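Formylmethanofuran--tetrahydromethanopterin formyltransferase (PDB 1M5S) catalyses the reversible transfer of a formyl group from formylmethanofuran to tetrahydromethanopterin, a step of methanogenesis from carbon dioxide. Local coordinates at residues Arg22-Ala27 with Ala103-Leu108. Numbering follows the deposited sequence.
Sequences RVLITA and AVFNGL
Arg-22 runs alongside Gly-107 and Leu-108, where the chain leaves strand 103-106. Its CB lies 3.6 Å from Leu-108 CG. With CG anti to the backbone N (chi1 -155°) and the chain extended beyond it, the side chain passes over the backbone of Gly-107. Arg-22 CG meets Gly-107 CA at 4.0 Å, and CD lies 3.1 Å from Gly-107 O. NE and CZ each stand 4.1 Å from Gly-107 O; NE is hydrogen-bonded elsewhere. NH1 then donates to Gly-107 O at 3.2 Å in a nearly straight bond (169°), the oxygen lying at the guanidinium edge, in its plane. NH2 forms a salt bridge with Glu-57, and Tyr-73 adds a cation-pi contact. Replacing Arg-22 with alanine would remove the guanidinium, and is likely to leave Gly-107 O without this donor and Glu-57 without its salt-bridge partner. Gly-107 N also bonds weakly to Arg-22 O. Asn-106 OD1 accepts from Leu-108 N in an Asx turn, and also from Gly-156 N.

Further along, Leu-24 and Phe-105 exchange two backbone hydrogen bonds, as do Thr-26 and Ala-103. Thr-26 OG1 sits at the edge of the Phe-105 ring, 3.6 Å from CE2, and is hydrogen-bonded to Asp-67 and Arg-69. Val-23 CG1 touches Val-104 CG1 at 3.6 Å. The two hydrogen-bonded pairs, with the non-hydrogen-bonded pair Ile-25/Val-104 between them, are typical of an antiparallel beta ladder, here within an alpha/beta sandwich.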
ATOM      1  N   ARG A  22     -14.983  10.676 -18.404  1.00 28.42           N
ATOM      2  CA  ARG A  22     -14.110   9.517 -18.174  1.00 24.38           C
ATOM      3  C   ARG A  22     -12.734   9.783 -18.791  1.00 27.33           C
ATOM      4  O   ARG A  22     -12.626  10.219 -19.948  1.00 25.00           O
ATOM      5  CB  ARG A  22     -14.740   8.287 -18.824  1.00 27.76           C
ATOM      6  CG  ARG A  22     -14.313   6.963 -18.188  1.00 22.68           C
ATOM      7  CD  ARG A  22     -14.437   5.796 -19.167  1.00 31.25           C
ATOM      8  NE  ARG A  22     -14.520   4.482 -18.518  1.00 28.08           N
ATOM      9  CZ  ARG A  22     -14.247   3.334 -19.153  1.00 36.51           C
ATOM     10  NH1 ARG A  22     -13.875   3.333 -20.442  1.00 34.29           N
ATOM     11  NH2 ARG A  22     -14.313   2.125 -18.582  1.00 34.73           N
ATOM     12  N   VAL A  23     -11.695   9.595 -17.975  1.00 26.89           N
ATOM     13  CA  VAL A  23     -10.294   9.784 -18.378  1.00 20.01           C
ATOM     14  C   VAL A  23      -9.466   8.543 -18.012  1.00 28.70           C
ATOM     15  O   VAL A  23      -9.563   8.039 -16.896  1.00 21.39           O
ATOM     16  CB  VAL A  23      -9.642  11.008 -17.668  1.00 24.28           C
ATOM     17  CG1 VAL A  23      -8.266  11.265 -18.235  1.00 28.27           C
ATOM     18  CG2 VAL A  23     -10.515  12.225 -17.806  1.00 24.61           C
ATOM     19  N   LEU A  24      -8.620   8.090 -18.937  1.00 24.17           N
ATOM     20  CA  LEU A  24      -7.641   7.044 -18.657  1.00 29.23           C
ATOM     21  C   LEU A  24      -6.264   7.657 -18.414  1.00 28.06           C
ATOM     22  O   LEU A  24      -5.739   8.372 -19.268  1.00 25.57           O
ATOM     23  CB  LEU A  24      -7.553   6.069 -19.832  1.00 24.67           C
ATOM     24  CG  LEU A  24      -6.468   4.993 -19.796  1.00 21.05           C
ATOM     25  CD1 LEU A  24      -6.674   4.073 -18.609  1.00 22.46           C
ATOM     26  CD2 LEU A  24      -6.509   4.201 -21.076  1.00 23.54           C
ATOM     27  N   ILE A  25      -5.745   7.479 -17.203  1.00 26.45           N
ATOM     28  CA  ILE A  25      -4.371   7.873 -16.903  1.00 20.32           C
ATOM     29  C   ILE A  25      -3.486   6.628 -16.916  1.00 24.96           C
ATOM     30  O   ILE A  25      -3.737   5.682 -16.171  1.00 20.61           O
ATOM     31  CB  ILE A  25      -4.258   8.564 -15.518  1.00 25.22           C
ATOM     32  CG1 ILE A  25      -5.229   9.744 -15.431  1.00 17.37           C
ATOM     33  CG2 ILE A  25      -2.830   9.072 -15.296  1.00 20.62           C
ATOM     34  CD1 ILE A  25      -5.503  10.207 -14.021  1.00 24.29           C
ATOM     35  N   THR A  26      -2.543   6.570 -17.857  1.00 22.28           N
ATOM     36  CA  THR A  26      -1.518   5.527 -17.829  1.00 19.74           C
ATOM     37  C   THR A  26      -0.227   6.071 -17.242  1.00 18.27           C
ATOM     38  O   THR A  26      -0.071   7.287 -17.077  1.00 15.67           O
ATOM     39  CB  THR A  26      -1.214   4.945 -19.222  1.00 17.74           C
ATOM     40  OG1 THR A  26      -0.506   5.911 -20.001  1.00 18.00           O
ATOM     41  CG2 THR A  26      -2.507   4.533 -19.944  1.00 25.47           C
ATOM     42  N   ALA A  27       0.646   5.159 -16.823  1.00 15.85           N
ATOM     43  CA  ALA A  27       1.907   5.526 -16.195  1.00 15.25           C
ATOM     44  C   ALA A  27       2.865   4.353 -16.294  1.00 17.21           C
ATOM     45  O   ALA A  27       2.495   3.288 -16.800  1.00 17.85           O
ATOM     46  CB  ALA A  27       1.680   5.909 -14.738  1.00 19.33           C
ATOM     47  N   ALA A 103       0.447   9.454 -18.953  1.00 25.81           N
ATOM     48  CA  ALA A 103      -0.150   9.840 -20.232  1.00 21.35           C
ATOM     49  C   ALA A 103      -1.661   9.854 -20.031  1.00 23.44           C
ATOM     50  O   ALA A 103      -2.175   9.178 -19.142  1.00 19.01           O
ATOM     51  CB  ALA A 103       0.230   8.843 -21.325  1.00 18.14           C
ATOM     52  N   VAL A 104      -2.346  10.728 -20.763  1.00 26.06           N
ATOM     53  CA  VAL A 104      -3.794  10.882 -20.647  1.00 24.68           C
ATOM     54  C   VAL A 104      -4.464  10.487 -21.956  1.00 24.42           C
ATOM     55  O   VAL A 104      -4.080  10.960 -23.024  1.00 24.23           O
ATOM     56  CB  VAL A 104      -4.181  12.342 -20.320  1.00 24.69           C
ATOM     57  CG1 VAL A 104      -5.682  12.530 -20.433  1.00 29.77           C
ATOM     58  CG2 VAL A 104      -3.724  12.696 -18.930  1.00 35.51           C
ATOM     59  N   PHE A 105      -5.436   9.585 -21.866  1.00 28.37           N
ATOM     60  CA  PHE A 105      -6.232   9.177 -23.017  1.00 24.42           C
ATOM     61  C   PHE A 105      -7.715   9.386 -22.746  1.00 31.89           C
ATOM     62  O   PHE A 105      -8.129   9.599 -21.603  1.00 23.39           O
ATOM     63  CB  PHE A 105      -5.969   7.710 -23.352  1.00 24.18           C
ATOM     64  CG  PHE A 105      -4.532   7.418 -23.684  1.00 33.43           C
ATOM     65  CD1 PHE A 105      -4.045   7.629 -24.967  1.00 26.11           C
ATOM     66  CD2 PHE A 105      -3.656   6.969 -22.703  1.00 28.66           C
ATOM     67  CE1 PHE A 105      -2.706   7.400 -25.268  1.00 31.18           C
ATOM     68  CE2 PHE A 105      -2.321   6.737 -23.000  1.00 33.33           C
ATOM     69  CZ  PHE A 105      -1.847   6.955 -24.284  1.00 29.81           C
ATOM     70  N   ASN A 106      -8.511   9.309 -23.806  1.00 25.37           N
ATOM     71  CA  ASN A 106      -9.943   9.576 -23.728  1.00 26.33           C
ATOM     72  C   ASN A 106     -10.692   8.339 -23.231  1.00 18.27           C
ATOM     73  O   ASN A 106     -10.659   7.287 -23.874  1.00 27.65           O
ATOM     74  CB  ASN A 106     -10.461   9.976 -25.114  1.00 26.61           C
ATOM     75  CG  ASN A 106     -11.855  10.566 -25.074  1.00 35.66           C
ATOM     76  OD1 ASN A 106     -12.540  10.533 -24.046  1.00 25.15           O
ATOM     77  ND2 ASN A 106     -12.270  11.144 -26.190  1.00 23.48           N
ATOM     78  N   GLY A 107     -11.395   8.484 -22.107  1.00 29.07           N
ATOM     79  CA  GLY A 107     -12.153   7.374 -21.560  1.00 25.48           C
ATOM     80  C   GLY A 107     -13.478   7.134 -22.260  1.00 34.81           C
ATOM     81  O   GLY A 107     -13.980   6.008 -22.262  1.00 31.00           O
ATOM     82  N   LEU A 108     -14.044   8.184 -22.857  1.00 29.64           N
ATOM     83  CA  LEU A 108     -15.336   8.099 -23.546  1.00 31.09           C
ATOM     84  C   LEU A 108     -15.226   8.537 -25.011  1.00 32.94           C
ATOM     85  O   LEU A 108     -15.769   9.570 -25.398  1.00 36.43           O
ATOM     86  CB  LEU A 108     -16.378   8.966 -22.822  1.00 25.86           C
ATOM     87  CG  LEU A 108     -17.104   8.381 -21.600  1.00 26.72           C
ATOM     88  CD1 LEU A 108     -17.644   9.489 -20.722  1.00 26.93           C
ATOM     89  CD2 LEU A 108     -18.224   7.465 -22.055  1.00 35.16           C
TER